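Local coordinates for PROTEIN (hypothetical protein EF0366) (Enterococcus faecalis, PDB 1VPY) that is of unknown function but belongs to the DUF72 family and folds as a TIM alpha/beta barrel, with zinc ions bound in the crystal, at residues Pro43-Asp48 with Glu69-Val74; Met75-Gly80 with Phe115-Gln120; Ser79-Gln84 with Glu96-Phe101; Ala100-Met105 with His140-Leu145. All coordinates share one frame; numbering follows the deposited sequence.

Interaction 1 of 4, residues Pro43-Asp48 with Glu69-Val74; sequences PLVEMD and ENFRFV
V45 packs against the rim of F71: its CB lies near the ring plane, 3.5 Å from F71 CZ. The P43 carbonyl oxygen sits over one face of the same ring. V45 CG1 also reaches the neighbouring phenyl group, with F73 CD2 at 3.8 Å. With CG anti to the backbone N (chi1 176°), F71 swings its ring back across the first strand and holds CE2 over the centre of the F73 ring. M47 completes this row by a Met-aromatic contact, its SE 3.9 Å from F73 CE2 and at the edge of that ring. The backbones beneath are neighbouring parallel strands of a TIM barrel, 44-47 and 72-76, and their pairing is continuous. R72 N donates to P43 O at 2.9 Å. V45 then bonds in both directions, from its N to R72 O and from its O to V74 N, the latter 2.8 Å long. M47 N to V74 O extends the series. Side chains alternate accordingly: V45 and F73 point to the outer face, where V45 meets helix 35-41 and F73 meets V67, whereas L44, E46, R72 and V74 face the barrel interior. There L44 CD1 packs on V74 CG2 at 3.9 Å, and also on R72 CB. The R72 chain turns away beyond CB, and NH1 bonds to F71 O at 3.1 Å. Further out, Y38 touches both V45 and F71 from helix 35-41, and the E46 carboxylate forms a salt bridge with R204 across the barrel.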
loop_
_atom_site.group_PDB
_atom_site.type_symbol
_atom_site.label_atom_id
_atom_site.label_comp_id
_atom_site.label_asym_id
_atom_site.label_seq_id
_atom_site.Cartn_x
_atom_site.Cartn_y
_atom_site.Cartn_z
ATOM N N PRO A 43 -4.001 -4.990 13.676
ATOM C CA PRO A 43 -4.199 -6.137 12.789
ATOM C C PRO A 43 -3.493 -6.015 11.432
ATOM O O PRO A 43 -3.558 -6.935 10.616
ATOM C CB PRO A 43 -5.707 -6.125 12.574
ATOM C CG PRO A 43 -6.066 -4.656 12.602
ATOM C CD PRO A 43 -5.039 -3.960 13.468
ATOM N N LEU A 44 -2.829 -4.893 11.193
ATOM C CA LEU A 44 -2.228 -4.654 9.902
ATOM C C LEU A 44 -0.980 -3.814 10.053
ATOM O O LEU A 44 -0.938 -2.893 10.865
ATOM C CB LEU A 44 -3.238 -3.951 8.994
ATOM C CG LEU A 44 -2.897 -3.601 7.547
ATOM C CD1 LEU A 44 -2.711 -4.857 6.694
ATOM C CD2 LEU A 44 -3.996 -2.726 6.989
ATOM N N VAL A 45 0.043 -4.152 9.281
ATOM C CA VAL A 45 1.246 -3.347 9.216
ATOM C C VAL A 45 1.694 -3.223 7.766
ATOM O O VAL A 45 1.459 -4.118 6.960
ATOM C CB VAL A 45 2.378 -3.937 10.084
ATOM C CG1 VAL A 45 3.083 -5.072 9.368
ATOM C CG2 VAL A 45 3.376 -2.855 10.483
ATOM N N GLU A 46 2.310 -2.098 7.431
ATOM C CA GLU A 46 3.036 -2.001 6.181
ATOM C C GLU A 46 4.514 -2.018 6.486
ATOM O O GLU A 46 4.999 -1.229 7.295
ATOM C CB GLU A 46 2.688 -0.740 5.408
ATOM C CG GLU A 46 3.453 -0.633 4.093
ATOM C CD GLU A 46 3.203 0.669 3.380
ATOM O OE1 GLU A 46 2.033 1.066 3.248
ATOM O OE2 GLU A 46 4.179 1.304 2.948
HETATM N N MSE A 47 5.226 -2.931 5.840
HETATM C CA MSE A 47 6.659 -3.012 6.003
HETATM C C MSE A 47 7.347 -2.565 4.734
HETATM O O MSE A 47 7.097 -3.109 3.654
HETATM C CB MSE A 47 7.066 -4.418 6.392
HETATM C CG MSE A 47 6.520 -4.813 7.745
HETATM SE SE MSE A 47 7.301 -6.464 8.397
HETATM C CE MSE A 47 9.198 -5.867 8.723
ATOM N N ASP A 48 8.201 -1.556 4.886
ATOM C CA ASP A 48 8.918 -0.953 3.775
ATOM C C ASP A 48 10.332 -1.498 3.630
ATOM O O ASP A 48 11.010 -1.226 2.652
ATOM C CB ASP A 48 8.950 0.559 3.957
ATOM C CG ASP A 48 7.589 1.198 3.753
ATOM O OD1 ASP A 48 6.626 0.494 3.380
ATOM O OD2 ASP A 48 7.480 2.420 3.966
ATOM N N GLU A 69 -2.486 -15.393 14.250
ATOM C CA GLU A 69 -2.988 -16.189 13.123
ATOM C C GLU A 69 -3.617 -15.369 11.984
ATOM O O GLU A 69 -3.540 -15.769 10.830
ATOM C CB GLU A 69 -3.960 -17.277 13.615
ATOM C CG GLU A 69 -5.176 -16.753 14.386
ATOM C CD GLU A 69 -5.993 -17.863 15.056
ATOM O OE1 GLU A 69 -5.397 -18.864 15.530
ATOM O OE2 GLU A 69 -7.238 -17.724 15.115
ATOM N N ASN A 70 -4.238 -14.238 12.301
ATOM C CA ASN A 70 -4.871 -13.435 11.260
ATOM C C ASN A 70 -4.497 -11.951 11.300
ATOM O O ASN A 70 -5.350 -11.063 11.183
ATOM C CB ASN A 70 -6.387 -13.667 11.207
ATOM C CG ASN A 70 -7.050 -13.474 12.544
ATOM O OD1 ASN A 70 -6.934 -12.406 13.154
ATOM N ND2 ASN A 70 -7.755 -14.507 13.016
ATOM N N PHE A 71 -3.200 -11.715 11.467
ATOM C CA PHE A 71 -2.586 -10.420 11.273
ATOM C C PHE A 71 -2.242 -10.324 9.789
ATOM O O PHE A 71 -1.938 -11.332 9.154
ATOM C CB PHE A 71 -1.317 -10.365 12.126
ATOM C CG PHE A 71 -0.510 -9.111 11.955
ATOM C CD1 PHE A 71 -0.739 -8.009 12.769
ATOM C CD2 PHE A 71 0.498 -9.041 10.997
ATOM C CE1 PHE A 71 0.013 -6.839 12.612
ATOM C CE2 PHE A 71 1.253 -7.875 10.831
ATOM C CZ PHE A 71 1.008 -6.776 11.643
ATOM N N ARG A 72 -2.302 -9.128 9.219
ATOM C CA ARG A 72 -1.976 -8.987 7.803
ATOM C C ARG A 72 -0.800 -8.063 7.550
ATOM O O ARG A 72 -0.564 -7.120 8.306
ATOM C CB ARG A 72 -3.198 -8.562 6.986
ATOM C CG ARG A 72 -4.359 -9.558 7.051
ATOM C CD ARG A 72 -4.064 -10.881 6.346
ATOM N NE ARG A 72 -5.185 -11.805 6.501
ATOM C CZ ARG A 72 -5.186 -12.871 7.296
ATOM N NH1 ARG A 72 -4.114 -13.188 8.011
ATOM N NH2 ARG A 72 -6.263 -13.633 7.369
ATOM N N PHE A 73 -0.071 -8.358 6.474
ATOM C CA PHE A 73 1.089 -7.585 6.067
ATOM C C PHE A 73 0.829 -6.956 4.719
ATOM O O PHE A 73 0.377 -7.630 3.794
ATOM C CB PHE A 73 2.307 -8.492 5.898
ATOM C CG PHE A 73 2.842 -9.067 7.172
ATOM C CD1 PHE A 73 2.314 -10.243 7.697
ATOM C CD2 PHE A 73 3.910 -8.463 7.826
ATOM C CE1 PHE A 73 2.825 -10.793 8.864
ATOM C CE2 PHE A 73 4.432 -9.003 8.986
ATOM C CZ PHE A 73 3.887 -10.171 9.512
ATOM N N VAL A 74 1.120 -5.668 4.606
ATOM C CA VAL A 74 1.250 -5.039 3.307
ATOM C C VAL A 74 2.745 -4.947 3.067
ATOM O O VAL A 74 3.458 -4.216 3.761
ATOM C CB VAL A 74 0.612 -3.643 3.244
ATOM C CG1 VAL A 74 0.938 -2.970 1.910
ATOM C CG2 VAL A 74 -0.900 -3.734 3.444
#

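Interaction 2 of 4, residues Met75-Gly80 with Phe115-Gln120; sequences MKVYSG and FAFLVQ
Strands 72-76 and 114-120, adjacent and parallel in the TIM barrel, meet here through M75, K76 and V77 opposite A116 to Q120. M75 is bonded through both its N and its O to the same strand: its N donates to A116 O at 3.0 Å, and its O accepts from L118 N at 2.8 Å. V77 N then reaches L118 O at 3.0 Å, carrying the pairing past the regular end of the first strand. On the outward face, M75 CB packs 3.7 Å from F117 CD1, the two side chains crossing at a slant. V77 stands roughly at right angles to F117, and its CG1 lies against both F117 CB and V119 CG2, the latter at 3.8 Å. F117 is also met by F101 of helix 94-104, ring edge to ring face. The inward face is different in character. In K76 a chi1 of -164° lays CG beside the carbonyl carbon, and the chain stays extended, running alongside L118 with CG 4.2 Å from L118 CD2. Its far end reaches Q120, where NZ donates to OE1 at 3.0 Å in the carbonyl plane of the amide, while the Q120 chain bends at chi2 to present that oxygen. Y51 adds a cation-pi contact to K76, and D48 touches the same side chain. The amide oxygen and the aromatic ring thus fix the position of the ammonium group at the C-terminal end of the strands, the end where TIM barrels usually carry their active sites, although none is identified for this protein.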
loop_
_atom_site.group_PDB
_atom_site.type_symbol
_atom_site.label_atom_id
_atom_site.label_comp_id
_atom_site.label_asym_id
_atom_site.label_seq_id
_atom_site.Cartn_x
_atom_site.Cartn_y
_atom_site.Cartn_z
HETATM N N MSE A 75 3.215 -5.715 2.094
HETATM C CA MSE A 75 4.621 -5.804 1.809
HETATM C C MSE A 75 4.974 -4.911 0.628
HETATM O O MSE A 75 4.534 -5.152 -0.489
HETATM C CB MSE A 75 4.979 -7.261 1.517
HETATM C CG MSE A 75 6.460 -7.557 1.575
HETATM SE SE MSE A 75 7.236 -7.164 3.347
HETATM C CE MSE A 75 5.857 -8.119 4.539
ATOM N N LYS A 76 5.760 -3.870 0.876
ATOM C CA LYS A 76 6.203 -3.007 -0.206
ATOM C C LYS A 76 7.289 -3.718 -1.015
ATOM O O LYS A 76 8.285 -4.170 -0.453
ATOM C CB LYS A 76 6.706 -1.673 0.339
ATOM C CG LYS A 76 6.821 -0.592 -0.729
ATOM C CD LYS A 76 7.046 0.779 -0.128
ATOM C CE LYS A 76 7.088 1.811 -1.241
ATOM N NZ LYS A 76 7.661 3.094 -0.798
ATOM N N VAL A 77 7.086 -3.833 -2.324
ATOM C CA VAL A 77 8.036 -4.520 -3.214
ATOM C C VAL A 77 9.376 -3.787 -3.357
ATOM O O VAL A 77 9.467 -2.575 -3.119
ATOM C CB VAL A 77 7.436 -4.776 -4.631
ATOM C CG1 VAL A 77 6.125 -5.537 -4.529
ATOM C CG2 VAL A 77 7.244 -3.475 -5.385
ATOM N N TYR A 78 10.404 -4.537 -3.743
ATOM C CA TYR A 78 11.742 -3.995 -3.968
ATOM C C TYR A 78 11.719 -2.789 -4.923
ATOM O O TYR A 78 11.039 -2.815 -5.950
ATOM C CB TYR A 78 12.682 -5.100 -4.489
ATOM C CG TYR A 78 14.110 -4.650 -4.730
ATOM C CD1 TYR A 78 14.912 -4.202 -3.677
ATOM C CD2 TYR A 78 14.663 -4.671 -6.014
ATOM C CE1 TYR A 78 16.226 -3.780 -3.896
ATOM C CE2 TYR A 78 15.971 -4.254 -6.242
ATOM C CZ TYR A 78 16.747 -3.810 -5.180
ATOM O OH TYR A 78 18.046 -3.397 -5.397
ATOM N N SER A 79 12.463 -1.742 -4.569
ATOM C CA SER A 79 12.490 -0.491 -5.339
ATOM C C SER A 79 12.670 -0.695 -6.845
ATOM O O SER A 79 12.079 0.028 -7.649
ATOM C CB SER A 79 13.549 0.476 -4.793
ATOM O OG SER A 79 14.830 -0.128 -4.730
ATOM N N GLY A 80 13.484 -1.682 -7.210
ATOM C CA GLY A 80 13.701 -2.045 -8.607
ATOM C C GLY A 80 12.445 -2.470 -9.348
ATOM O O GLY A 80 12.320 -2.230 -10.553
ATOM N N PHE A 115 -1.662 -9.318 3.058
ATOM C CA PHE A 115 -2.755 -8.482 2.606
ATOM C C PHE A 115 -2.549 -8.126 1.117
ATOM O O PHE A 115 -3.420 -8.389 0.286
ATOM C CB PHE A 115 -2.906 -7.242 3.486
ATOM C CG PHE A 115 -4.131 -6.438 3.183
ATOM C CD1 PHE A 115 -5.362 -6.810 3.691
ATOM C CD2 PHE A 115 -4.054 -5.306 2.384
ATOM C CE1 PHE A 115 -6.505 -6.067 3.413
ATOM C CE2 PHE A 115 -5.192 -4.555 2.101
ATOM C CZ PHE A 115 -6.422 -4.946 2.622
ATOM N N ALA A 116 -1.391 -7.564 0.783
ATOM C CA ALA A 116 -1.050 -7.276 -0.607
ATOM C C ALA A 116 0.418 -6.894 -0.744
ATOM O O ALA A 116 1.025 -6.429 0.223
ATOM C CB ALA A 116 -1.937 -6.164 -1.156
ATOM N N PHE A 117 0.993 -7.116 -1.925
ATOM C CA PHE A 117 2.259 -6.472 -2.273
ATOM C C PHE A 117 1.968 -5.060 -2.758
ATOM O O PHE A 117 1.146 -4.874 -3.660
ATOM C CB PHE A 117 3.016 -7.246 -3.357
ATOM C CG PHE A 117 3.586 -8.543 -2.879
ATOM C CD1 PHE A 117 4.568 -8.564 -1.895
ATOM C CD2 PHE A 117 3.143 -9.743 -3.409
ATOM C CE1 PHE A 117 5.094 -9.767 -1.441
ATOM C CE2 PHE A 117 3.661 -10.956 -2.962
ATOM C CZ PHE A 117 4.636 -10.969 -1.976
ATOM N N LEU A 118 2.612 -4.068 -2.150
ATOM C CA LEU A 118 2.430 -2.689 -2.594
ATOM C C LEU A 118 3.498 -2.333 -3.605
ATOM O O LEU A 118 4.682 -2.345 -3.299
ATOM C CB LEU A 118 2.412 -1.689 -1.424
ATOM C CG LEU A 118 2.570 -0.200 -1.773
ATOM C CD1 LEU A 118 1.380 0.380 -2.549
ATOM C CD2 LEU A 118 2.842 0.604 -0.522
ATOM N N VAL A 119 3.065 -2.052 -4.824
ATOM C CA VAL A 119 3.959 -1.557 -5.861
ATOM C C VAL A 119 3.633 -0.074 -6.016
ATOM O O VAL A 119 2.593 0.293 -6.572
ATOM C CB VAL A 119 3.776 -2.318 -7.196
ATOM C CG1 VAL A 119 4.821 -1.892 -8.211
ATOM C CG2 VAL A 119 3.842 -3.827 -6.978
ATOM N N GLN A 120 4.524 0.767 -5.498
ATOM C CA GLN A 120 4.298 2.203 -5.415
ATOM C C GLN A 120 5.246 2.956 -6.362
ATOM O O GLN A 120 6.464 2.916 -6.180
ATOM C CB GLN A 120 4.472 2.639 -3.955
ATOM C CG GLN A 120 4.272 4.121 -3.680
ATOM C CD GLN A 120 5.555 4.901 -3.811
ATOM O OE1 GLN A 120 6.532 4.648 -3.096
ATOM N NE2 GLN A 120 5.570 5.853 -4.730
#

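Interaction 3 of 4, residues Ser79-Gln84 with Glu96-Phe101; sequences SGISCQ and EMITAF
M97 is the first residue of the helical segment 96-101 to meet I81 and G80 of the loop. A chi1 of 179° sends its chain straight out from the helix, trans to the amide nitrogen, and it stays extended as far as SE, which rests on the G80 backbone, 3.8 Å from G80 C. A bend at the last torsion then brings M97 CE round to I81 CG1, 4.0 Å away. One residue on, I98 comes to the same isoleucine from another side. Its CD1 reaches I81 CG1 at 3.8 Å, the two side chains standing nearly perpendicular. A turn after M97, F101 offers a ring face: I81 CD1 makes a CH-pi contact 4.2 Å from the ring centroid and 25° off the normal, displaced toward the CB side of the ring. I81 is thus surrounded on this side by three residues spaced i, i+1 and i+4 along helix 94-104. The loop presents it from a type I beta turn, G80 to C83, and Y134 of helix 129-141 bonds to the I81 carbonyl oxygen. No hydrogen bond joins the two segments. The side-chain contacts are apolar, and M97 also packs on the G80 main chain, where glycine lets SE settle directly, so the strand-to-helix loop is anchored to its own helix by hydrophobic burial and shape rather than by polar direction.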
loop_
_atom_site.group_PDB
_atom_site.type_symbol
_atom_site.label_atom_id
_atom_site.label_comp_id
_atom_site.label_asym_id
_atom_site.label_seq_id
_atom_site.Cartn_x
_atom_site.Cartn_y
_atom_site.Cartn_z
ATOM N N SER A 79 12.463 -1.742 -4.569
ATOM C CA SER A 79 12.490 -0.491 -5.339
ATOM C C SER A 79 12.670 -0.695 -6.845
ATOM O O SER A 79 12.079 0.028 -7.649
ATOM C CB SER A 79 13.549 0.476 -4.793
ATOM O OG SER A 79 14.830 -0.128 -4.730
ATOM N N GLY A 80 13.484 -1.682 -7.210
ATOM C CA GLY A 80 13.701 -2.045 -8.607
ATOM C C GLY A 80 12.445 -2.470 -9.348
ATOM O O GLY A 80 12.320 -2.230 -10.553
ATOM N N ILE A 81 11.514 -3.099 -8.631
ATOM C CA ILE A 81 10.262 -3.583 -9.218
ATOM C C ILE A 81 9.327 -2.428 -9.588
ATOM O O ILE A 81 8.568 -2.527 -10.548
ATOM C CB ILE A 81 9.564 -4.629 -8.298
ATOM C CG1 ILE A 81 10.379 -5.928 -8.268
ATOM C CG2 ILE A 81 8.144 -4.925 -8.764
ATOM C CD1 ILE A 81 10.069 -6.859 -7.095
ATOM N N SER A 82 9.399 -1.331 -8.842
ATOM C CA SER A 82 8.576 -0.158 -9.138
ATOM C C SER A 82 9.364 0.950 -9.849
ATOM O O SER A 82 9.066 2.140 -9.698
ATOM C CB SER A 82 7.910 0.365 -7.866
ATOM O OG SER A 82 8.857 0.497 -6.829
ATOM N N CYS A 83 10.366 0.536 -10.625
ATOM C CA CYS A 83 11.157 1.431 -11.473
ATOM C C CYS A 83 11.926 2.525 -10.716
ATOM O O CYS A 83 12.123 3.628 -11.233
ATOM C CB CYS A 83 10.282 2.039 -12.582
ATOM S SG CYS A 83 9.889 0.895 -13.926
ATOM N N GLN A 84 12.370 2.213 -9.504
ATOM C CA GLN A 84 13.074 3.189 -8.671
ATOM C C GLN A 84 14.468 2.726 -8.268
ATOM O O GLN A 84 15.406 3.528 -8.216
ATOM C CB GLN A 84 12.256 3.521 -7.428
ATOM C CG GLN A 84 11.084 4.431 -7.708
ATOM C CD GLN A 84 9.936 4.237 -6.733
ATOM O OE1 GLN A 84 9.420 3.127 -6.566
ATOM N NE2 GLN A 84 9.515 5.324 -6.095
ATOM N N GLU A 96 15.626 -12.499 -12.855
ATOM C CA GLU A 96 16.427 -12.863 -11.687
ATOM C C GLU A 96 15.964 -12.093 -10.445
ATOM O O GLU A 96 15.930 -12.638 -9.337
ATOM C CB GLU A 96 17.903 -12.581 -11.973
ATOM C CG GLU A 96 18.891 -13.102 -10.932
ATOM C CD GLU A 96 20.341 -13.033 -11.415
ATOM O OE1 GLU A 96 20.672 -13.708 -12.418
ATOM O OE2 GLU A 96 21.152 -12.306 -10.793
HETATM N N MSE A 97 15.597 -10.829 -10.649
HETATM C CA MSE A 97 15.131 -9.957 -9.578
HETATM C C MSE A 97 13.761 -10.377 -9.031
HETATM O O MSE A 97 13.553 -10.399 -7.816
HETATM C CB MSE A 97 15.092 -8.505 -10.059
HETATM C CG MSE A 97 14.584 -7.525 -9.012
HETATM SE SE MSE A 97 14.383 -5.677 -9.634
HETATM C CE MSE A 97 13.134 -5.973 -11.191
ATOM N N ILE A 98 12.835 -10.702 -9.929
ATOM C CA ILE A 98 11.519 -11.187 -9.534
ATOM C C ILE A 98 11.609 -12.512 -8.768
ATOM O O ILE A 98 10.935 -12.683 -7.748
ATOM C CB ILE A 98 10.558 -11.280 -10.750
ATOM C CG1 ILE A 98 10.154 -9.877 -11.208
ATOM C CG2 ILE A 98 9.314 -12.105 -10.427
ATOM C CD1 ILE A 98 9.404 -9.063 -10.165
ATOM N N THR A 99 12.458 -13.425 -9.245
ATOM C CA THR A 99 12.681 -14.719 -8.586
ATOM C C THR A 99 13.216 -14.564 -7.162
ATOM O O THR A 99 12.796 -15.286 -6.260
ATOM C CB THR A 99 13.673 -15.609 -9.375
ATOM O OG1 THR A 99 13.409 -15.507 -10.775
ATOM C CG2 THR A 99 13.563 -17.073 -8.939
ATOM N N ALA A 100 14.154 -13.637 -6.974
ATOM C CA ALA A 100 14.742 -13.383 -5.661
ATOM C C ALA A 100 13.693 -12.858 -4.688
ATOM O O ALA A 100 13.614 -13.312 -3.543
ATOM C CB ALA A 100 15.901 -12.409 -5.774
ATOM N N PHE A 101 12.879 -11.916 -5.161
ATOM C CA PHE A 101 11.802 -11.352 -4.357
ATOM C C PHE A 101 10.781 -12.418 -3.965
ATOM O O PHE A 101 10.479 -12.583 -2.778
ATOM C CB PHE A 101 11.126 -10.174 -5.076
ATOM C CG PHE A 101 10.076 -9.481 -4.247
ATOM C CD1 PHE A 101 10.438 -8.546 -3.282
ATOM C CD2 PHE A 101 8.725 -9.765 -4.431
ATOM C CE1 PHE A 101 9.468 -7.909 -2.506
ATOM C CE2 PHE A 101 7.749 -9.136 -3.660
ATOM C CZ PHE A 101 8.121 -8.204 -2.698
#

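Interaction 4 of 4, residues Ala100-Met105 with His140-Leu145; sequences AFLESM and HWFKDL. With ZN (zinc ion), chain D.
As helix 129-141 ends, F142 leaves helical geometry and starts a type II' beta turn closed by L145 N to F142 O (2.8 Å), which brings F142 and L145 up against F101 and L102 of helix 94-104. L102 is the main bridge, its two methyl groups working separately. CD1 touches the carbonyl oxygen of W141 at 3.5 Å, whereas CD2 touches two side chains, 3.8 Å from F142 CE1 and equally far from L145 CD1. L102 and F142 meet at a slant. With CG trans to the carbonyl carbon (chi1 -67°), L102 projects CD1 straight on and CD2 to one side. F101 comes to the same phenyl group from its rim: F101 CE2 lies in the plane of the F142 ring, 3.8 Å from CE1. At the end of its helix, F101 O accepts from S104 OG (3.2 Å) and from M105 N, just beyond, while M105 CG lies over one face of the F101 ring. H140, in the last turn of helix 129-141, binds a zinc ion through NE2 at 2.1 Å. R139 bonds to the carbonyl oxygens of both F142 and L145, bracing the turn before the chain enters strand 147-150. F117 of strand 114-120 packs beneath, touching F101, F142, M105 and L145, so two neighbouring outer helices of the barrel converge over one strand.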
loop_
_atom_site.group_PDB
_atom_site.type_symbol
_atom_site.label_atom_id
_atom_site.label_comp_id
_atom_site.label_asym_id
_atom_site.label_seq_id
_atom_site.Cartn_x
_atom_site.Cartn_y
_atom_site.Cartn_z
ATOM N N ALA A 100 14.154 -13.637 -6.974
ATOM C CA ALA A 100 14.742 -13.383 -5.661
ATOM C C ALA A 100 13.693 -12.858 -4.688
ATOM O O ALA A 100 13.614 -13.312 -3.543
ATOM C CB ALA A 100 15.901 -12.409 -5.774
ATOM N N PHE A 101 12.879 -11.916 -5.161
ATOM C CA PHE A 101 11.802 -11.352 -4.357
ATOM C C PHE A 101 10.781 -12.418 -3.965
ATOM O O PHE A 101 10.479 -12.583 -2.778
ATOM C CB PHE A 101 11.126 -10.174 -5.076
ATOM C CG PHE A 101 10.076 -9.481 -4.247
ATOM C CD1 PHE A 101 10.438 -8.546 -3.282
ATOM C CD2 PHE A 101 8.725 -9.765 -4.431
ATOM C CE1 PHE A 101 9.468 -7.909 -2.506
ATOM C CE2 PHE A 101 7.749 -9.136 -3.660
ATOM C CZ PHE A 101 8.121 -8.204 -2.698
ATOM N N LEU A 102 10.270 -13.149 -4.955
ATOM C CA LEU A 102 9.247 -14.168 -4.718
ATOM C C LEU A 102 9.773 -15.359 -3.920
ATOM O O LEU A 102 9.002 -16.028 -3.220
ATOM C CB LEU A 102 8.636 -14.647 -6.037
ATOM C CG LEU A 102 7.796 -13.670 -6.862
ATOM C CD1 LEU A 102 7.352 -14.339 -8.145
ATOM C CD2 LEU A 102 6.586 -13.159 -6.086
ATOM N N GLU A 103 11.077 -15.623 -4.036
ATOM C CA GLU A 103 11.727 -16.692 -3.273
ATOM C C GLU A 103 11.842 -16.314 -1.797
ATOM O O GLU A 103 11.624 -17.148 -0.917
ATOM C CB GLU A 103 13.107 -17.051 -3.853
ATOM N N SER A 104 12.176 -15.053 -1.532
ATOM C CA SER A 104 12.296 -14.571 -0.161
ATOM C C SER A 104 10.928 -14.367 0.468
ATOM O O SER A 104 10.769 -14.530 1.674
ATOM C CB SER A 104 13.100 -13.274 -0.104
ATOM O OG SER A 104 12.269 -12.137 -0.224
HETATM N N MSE A 105 9.945 -14.021 -0.356
HETATM C CA MSE A 105 8.585 -13.779 0.127
HETATM C C MSE A 105 7.752 -15.039 0.291
HETATM O O MSE A 105 6.597 -14.963 0.723
HETATM C CB MSE A 105 7.852 -12.791 -0.782
HETATM C CG MSE A 105 8.376 -11.375 -0.668
HETATM SE SE MSE A 105 8.228 -10.681 1.159
HETATM C CE MSE A 105 9.965 -9.684 1.272
ATOM N N HIS A 140 1.845 -10.371 -14.734
ATOM C CA HIS A 140 2.422 -11.656 -15.119
ATOM C C HIS A 140 3.420 -12.167 -14.085
ATOM O O HIS A 140 3.315 -13.311 -13.649
ATOM C CB HIS A 140 3.075 -11.571 -16.497
ATOM C CG HIS A 140 3.800 -12.817 -16.893
ATOM N ND1 HIS A 140 3.161 -14.026 -17.064
ATOM C CD2 HIS A 140 5.109 -13.043 -17.144
ATOM C CE1 HIS A 140 4.047 -14.945 -17.402
ATOM N NE2 HIS A 140 5.237 -14.373 -17.458
ATOM N N TRP A 141 4.371 -11.314 -13.696
ATOM C CA TRP A 141 5.372 -11.655 -12.679
ATOM C C TRP A 141 4.752 -12.104 -11.369
ATOM O O TRP A 141 5.325 -12.923 -10.659
ATOM C CB TRP A 141 6.286 -10.467 -12.376
ATOM C CG TRP A 141 7.280 -10.146 -13.437
ATOM C CD1 TRP A 141 7.785 -10.994 -14.381
ATOM C CD2 TRP A 141 7.926 -8.885 -13.643
ATOM N NE1 TRP A 141 8.692 -10.335 -15.176
ATOM C CE2 TRP A 141 8.801 -9.040 -14.744
ATOM C CE3 TRP A 141 7.850 -7.638 -13.007
ATOM C CZ2 TRP A 141 9.588 -7.992 -15.227
ATOM C CZ3 TRP A 141 8.632 -6.599 -13.484
ATOM C CH2 TRP A 141 9.490 -6.782 -14.585
ATOM N N PHE A 142 3.590 -11.551 -11.044
ATOM C CA PHE A 142 2.951 -11.840 -9.767
ATOM C C PHE A 142 1.756 -12.785 -9.864
ATOM O O PHE A 142 0.830 -12.700 -9.058
ATOM C CB PHE A 142 2.600 -10.546 -9.039
ATOM C CG PHE A 142 3.789 -9.863 -8.432
ATOM C CD1 PHE A 142 4.243 -10.222 -7.163
ATOM C CD2 PHE A 142 4.474 -8.870 -9.132
ATOM C CE1 PHE A 142 5.355 -9.589 -6.600
ATOM C CE2 PHE A 142 5.581 -8.240 -8.576
ATOM C CZ PHE A 142 6.022 -8.599 -7.311
ATOM N N LYS A 143 1.796 -13.682 -10.850
ATOM C CA LYS A 143 0.836 -14.781 -10.985
ATOM C C LYS A 143 -0.550 -14.388 -10.486
ATOM O O LYS A 143 -1.170 -13.478 -11.035
ATOM C CB LYS A 143 1.353 -16.038 -10.268
ATOM N N ASP A 144 -1.024 -15.053 -9.435
ATOM C CA ASP A 144 -2.356 -14.785 -8.893
ATOM C C ASP A 144 -2.281 -14.149 -7.507
ATOM O O ASP A 144 -3.178 -14.324 -6.680
ATOM C CB ASP A 144 -3.177 -16.073 -8.856
ATOM C CG ASP A 144 -3.349 -16.691 -10.230
ATOM O OD1 ASP A 144 -4.165 -16.164 -11.026
ATOM O OD2 ASP A 144 -2.667 -17.706 -10.511
ATOM N N LEU A 145 -1.210 -13.393 -7.275
ATOM C CA LEU A 145 -0.939 -12.769 -5.984
ATOM C C LEU A 145 -1.624 -11.405 -5.879
ATOM O O LEU A 145 -1.742 -10.696 -6.886
ATOM C CB LEU A 145 0.573 -12.637 -5.764
ATOM C CG LEU A 145 1.344 -13.952 -5.618
ATOM C CD1 LEU A 145 2.832 -13.708 -5.642
ATOM C CD2 LEU A 145 0.934 -14.699 -4.345
HETATM ZN ZN ZN D . 7.228 -14.877 -17.174
#

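How the interactions relate
From the N terminus, interaction 1 comes first: 43-48 pairs with 69-74, closing a beta-alpha-beta crossover through helices 49-52 and 57-65. It ends before interaction 2 begins, yet both use strand 72-76, which lies between its two barrel neighbours. Interaction 2 closes the next crossover, from 75-80 to 115-120. Interaction 3 starts on the same stretch, sharing S79 and G80, and closes the shorter loop to helix 94-104 within that span. Interaction 4 begins where interaction 3 ends, on A100 and F101, and crosses interaction 2 by running on to 140-145. F101 and F117 join interactions 2, 3 and 4, tying barrel wall to outer helices.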